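Local structure of spheroplast protein Y (3OEO) at residues E59-M64 and Q81-M85. The protein probably acts as an ATP-independent periplasmic chaperone, a cradle-shaped homodimer that limits protein aggregation and assists refolding. Residues are numbered along the deposited sequence; the frame is centred on the assembly and turned at random.
Sequences EERRAM and QIAKM. With CD (cadmium ion), chain J.
Glu-60 and Lys-84 form a salt bridge, OE2 to NZ 3.5 Å, the two side chains crossing at about a right angle and the lysine also laying its CE against the same oxygen. Next to this ion pair, the Gln-81 amide rests against Glu-60 and Ala-63: NE2 lies 3.4 Å from the Ala-63 CB, and OE1 faces the Glu-60 CG. The bend of the Gln-81 chain at chi2 (68°) brings the amide against these two side chains. Beside the amide, the Met-85 CE packs on the Glu-60 CB at 3.5 Å, while the Met-85 SD meets the Met-64 CE at 4.0 Å. An alanine in place of Glu-60 would probably leave Lys-84 without its salt-bridge partner and take the CG contact away from the Gln-81 amide. Glu-59, one residue earlier, holds a cadmium ion through OE1 and OE2, each at 2.6 Å, and a water joins the metal. On helix 75-82, Ile-82 packs on Leu-94 of the second subunit. The contact thus joins the start of helix 60-68 to the last turn of helix 75-82 and the residues just after it, in the Spy cradle, through a single, fairly long ion pair beside methionine and amide packing; the Glu-59 carboxylate is likely to add to the negative field around Lys-84, although its cadmium would offset this.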
ATOM      1  N   GLU A  59     -10.237  13.020  -5.959  1.00105.73           N
ATOM      2  CA  GLU A  59     -10.211  13.122  -7.427  1.00105.23           C
ATOM      3  C   GLU A  59      -9.128  12.270  -8.096  1.00101.32           C
ATOM      4  O   GLU A  59      -9.165  12.059  -9.308  1.00101.11           O
ATOM      5  CB  GLU A  59     -10.083  14.586  -7.873  1.00107.86           C
ATOM      6  CG  GLU A  59      -8.768  15.243  -7.486  1.00106.24           C
ATOM      7  CD  GLU A  59      -8.470  16.493  -8.275  1.00107.84           C
ATOM      8  OE1 GLU A  59      -9.218  17.485  -8.133  1.00111.36           O
ATOM      9  OE2 GLU A  59      -7.469  16.494  -9.021  1.00105.80           O
ATOM     10  N   GLU A  60      -8.164  11.799  -7.309  1.00 98.43           N
ATOM     11  CA  GLU A  60      -7.045  11.013  -7.832  1.00 94.95           C
ATOM     12  C   GLU A  60      -7.431   9.560  -8.074  1.00 93.23           C
ATOM     13  O   GLU A  60      -6.923   8.924  -8.999  1.00 92.00           O
ATOM     14  CB  GLU A  60      -5.828  11.105  -6.902  1.00 93.38           C
ATOM     15  CG  GLU A  60      -4.899  12.297  -7.182  1.00 93.74           C
ATOM     16  CD  GLU A  60      -5.364  13.605  -6.553  1.00 95.90           C
ATOM     17  OE1 GLU A  60      -6.559  13.740  -6.227  1.00 96.97           O
ATOM     18  OE2 GLU A  60      -4.524  14.510  -6.380  1.00 97.25           O
ATOM     19  N   ARG A  61      -8.332   9.041  -7.242  1.00 93.50           N
ATOM     20  CA  ARG A  61      -8.903   7.707  -7.452  1.00 92.61           C
ATOM     21  C   ARG A  61      -9.716   7.616  -8.749  1.00 93.51           C
ATOM     22  O   ARG A  61     -10.002   6.517  -9.233  1.00 93.28           O
ATOM     23  CB  ARG A  61      -9.728   7.263  -6.238  1.00 94.04           C
ATOM     24  CG  ARG A  61      -8.925   6.452  -5.229  1.00 92.27           C
ATOM     25  CD  ARG A  61      -9.746   6.082  -3.999  1.00 94.36           C
ATOM     26  NE  ARG A  61      -9.079   5.050  -3.207  1.00 92.66           N
ATOM     27  CZ  ARG A  61      -9.465   3.778  -3.142  1.00 93.70           C
ATOM     28  NH1 ARG A  61     -10.535   3.363  -3.814  1.00 96.27           N
ATOM     29  NH2 ARG A  61      -8.783   2.918  -2.396  1.00 92.30           N
ATOM     30  N   ARG A  62     -10.084   8.776  -9.296  1.00 94.50           N
ATOM     31  CA  ARG A  62     -10.602   8.877 -10.657  1.00 94.98           C
ATOM     32  C   ARG A  62      -9.439   8.758 -11.645  1.00 92.09           C
ATOM     33  O   ARG A  62      -9.510   7.984 -12.594  1.00 91.43           O
ATOM     34  CB  ARG A  62     -11.343  10.205 -10.863  1.00 98.29           C
ATOM     35  CG  ARG A  62     -12.180  10.282 -12.144  1.00100.32           C
ATOM     36  CD  ARG A  62     -12.599  11.713 -12.506  1.00103.89           C
ATOM     37  NE  ARG A  62     -13.290  12.404 -11.416  1.00106.56           N
ATOM     38  CZ  ARG A  62     -12.790  13.433 -10.735  1.00107.26           C
ATOM     39  NH1 ARG A  62     -11.594  13.925 -11.035  1.00105.21           N
ATOM     40  NH2 ARG A  62     -13.496  13.986  -9.757  1.00110.35           N
ATOM     41  N   ALA A  63      -8.368   9.514 -11.403  1.00 90.39           N
ATOM     42  CA  ALA A  63      -7.182   9.505 -12.266  1.00 88.10           C
ATOM     43  C   ALA A  63      -6.663   8.095 -12.543  1.00 85.64           C
ATOM     44  O   ALA A  63      -6.550   7.700 -13.706  1.00 85.50           O
ATOM     45  CB  ALA A  63      -6.081  10.379 -11.681  1.00 87.64           C
ATOM     46  N   MET A  64      -6.373   7.331 -11.488  1.00 83.69           N
ATOM     47  CA  MET A  64      -5.926   5.943 -11.655  1.00 81.64           C
ATOM     48  C   MET A  64      -6.877   5.213 -12.596  1.00 81.93           C
ATOM     49  O   MET A  64      -6.448   4.542 -13.533  1.00 81.49           O
ATOM     50  CB  MET A  64      -5.883   5.177 -10.327  1.00 81.35           C
ATOM     51  CG  MET A  64      -5.484   5.951  -9.092  1.00 81.28           C
ATOM     52  SD  MET A  64      -6.349   5.231  -7.675  1.00 83.44           S
ATOM     53  CE  MET A  64      -5.360   5.900  -6.327  1.00 81.71           C
ATOM     54  N   GLN A  81       1.084  11.137 -12.185  1.00 55.31           N
ATOM     55  CA  GLN A  81      -0.020  10.999 -11.248  1.00 55.74           C
ATOM     56  C   GLN A  81       0.537  10.418  -9.935  1.00 56.08           C
ATOM     57  O   GLN A  81       0.366  11.020  -8.868  1.00 56.39           O
ATOM     58  CB  GLN A  81      -1.127  10.119 -11.850  1.00 54.33           C
ATOM     59  CG  GLN A  81      -2.022   9.362 -10.850  1.00 50.96           C
ATOM     60  CD  GLN A  81      -2.927  10.259 -10.021  1.00 49.76           C
ATOM     61  OE1 GLN A  81      -2.853  11.488 -10.096  1.00 51.92           O
ATOM     62  NE2 GLN A  81      -3.799   9.644  -9.227  1.00 47.41           N
ATOM     63  N   ILE A  82       1.198   9.257 -10.050  1.00 56.43           N
ATOM     64  CA  ILE A  82       1.985   8.623  -8.988  1.00 57.73           C
ATOM     65  C   ILE A  82       2.637   9.600  -8.001  1.00 60.27           C
ATOM     66  O   ILE A  82       2.321   9.572  -6.824  1.00 60.26           O
ATOM     67  CB  ILE A  82       3.119   7.731  -9.572  1.00 57.38           C
ATOM     68  CG1 ILE A  82       2.553   6.500 -10.283  1.00 56.82           C
ATOM     69  CG2 ILE A  82       4.092   7.286  -8.468  1.00 57.50           C
ATOM     70  CD1 ILE A  82       3.626   5.675 -10.992  1.00 56.73           C
ATOM     71  N   ALA A  83       3.534  10.458  -8.483  1.00 63.64           N
ATOM     72  CA  ALA A  83       4.355  11.292  -7.599  1.00 66.58           C
ATOM     73  C   ALA A  83       3.593  12.451  -6.949  1.00 69.11           C
ATOM     74  O   ALA A  83       4.121  13.112  -6.048  1.00 70.55           O
ATOM     75  CB  ALA A  83       5.594  11.807  -8.342  1.00 68.73           C
ATOM     76  N   LYS A  84       2.375  12.722  -7.427  1.00 70.56           N
ATOM     77  CA  LYS A  84       1.455  13.632  -6.731  1.00 72.82           C
ATOM     78  C   LYS A  84       0.934  12.866  -5.510  1.00 71.61           C
ATOM     79  O   LYS A  84       0.581  13.449  -4.480  1.00 72.66           O
ATOM     80  CB  LYS A  84       0.317  14.078  -7.656  1.00 73.90           C
ATOM     81  CG  LYS A  84      -0.588  15.175  -7.081  1.00 76.72           C
ATOM     82  CD  LYS A  84      -1.386  15.927  -8.160  1.00 78.45           C
ATOM     83  CE  LYS A  84      -2.518  15.078  -8.751  1.00 77.14           C
ATOM     84  NZ  LYS A  84      -3.537  15.885  -9.485  1.00 79.12           N
ATOM     85  N   MET A  85       0.930  11.543  -5.642  1.00 70.04           N
ATOM     86  CA  MET A  85       0.641  10.632  -4.548  1.00 69.25           C
ATOM     87  C   MET A  85       1.961  10.228  -3.865  1.00 69.26           C
ATOM     88  O   MET A  85       2.264   9.037  -3.726  1.00 67.65           O
ATOM     89  CB  MET A  85      -0.099   9.401  -5.080  1.00 67.59           C
ATOM     90  CG  MET A  85      -1.024   9.690  -6.279  1.00 68.72           C
ATOM     91  SD  MET A  85      -2.474   8.613  -6.353  1.00 67.87           S
ATOM     92  CE  MET A  85      -3.441   9.309  -5.008  1.00 67.97           C
TER
HETATM   93 CD    CD J 162      -7.001  18.672  -7.632  1.00 91.33          CD
HETATM   94  O   HOH W   1      -4.630  19.873  -7.268  1.00 18.03           O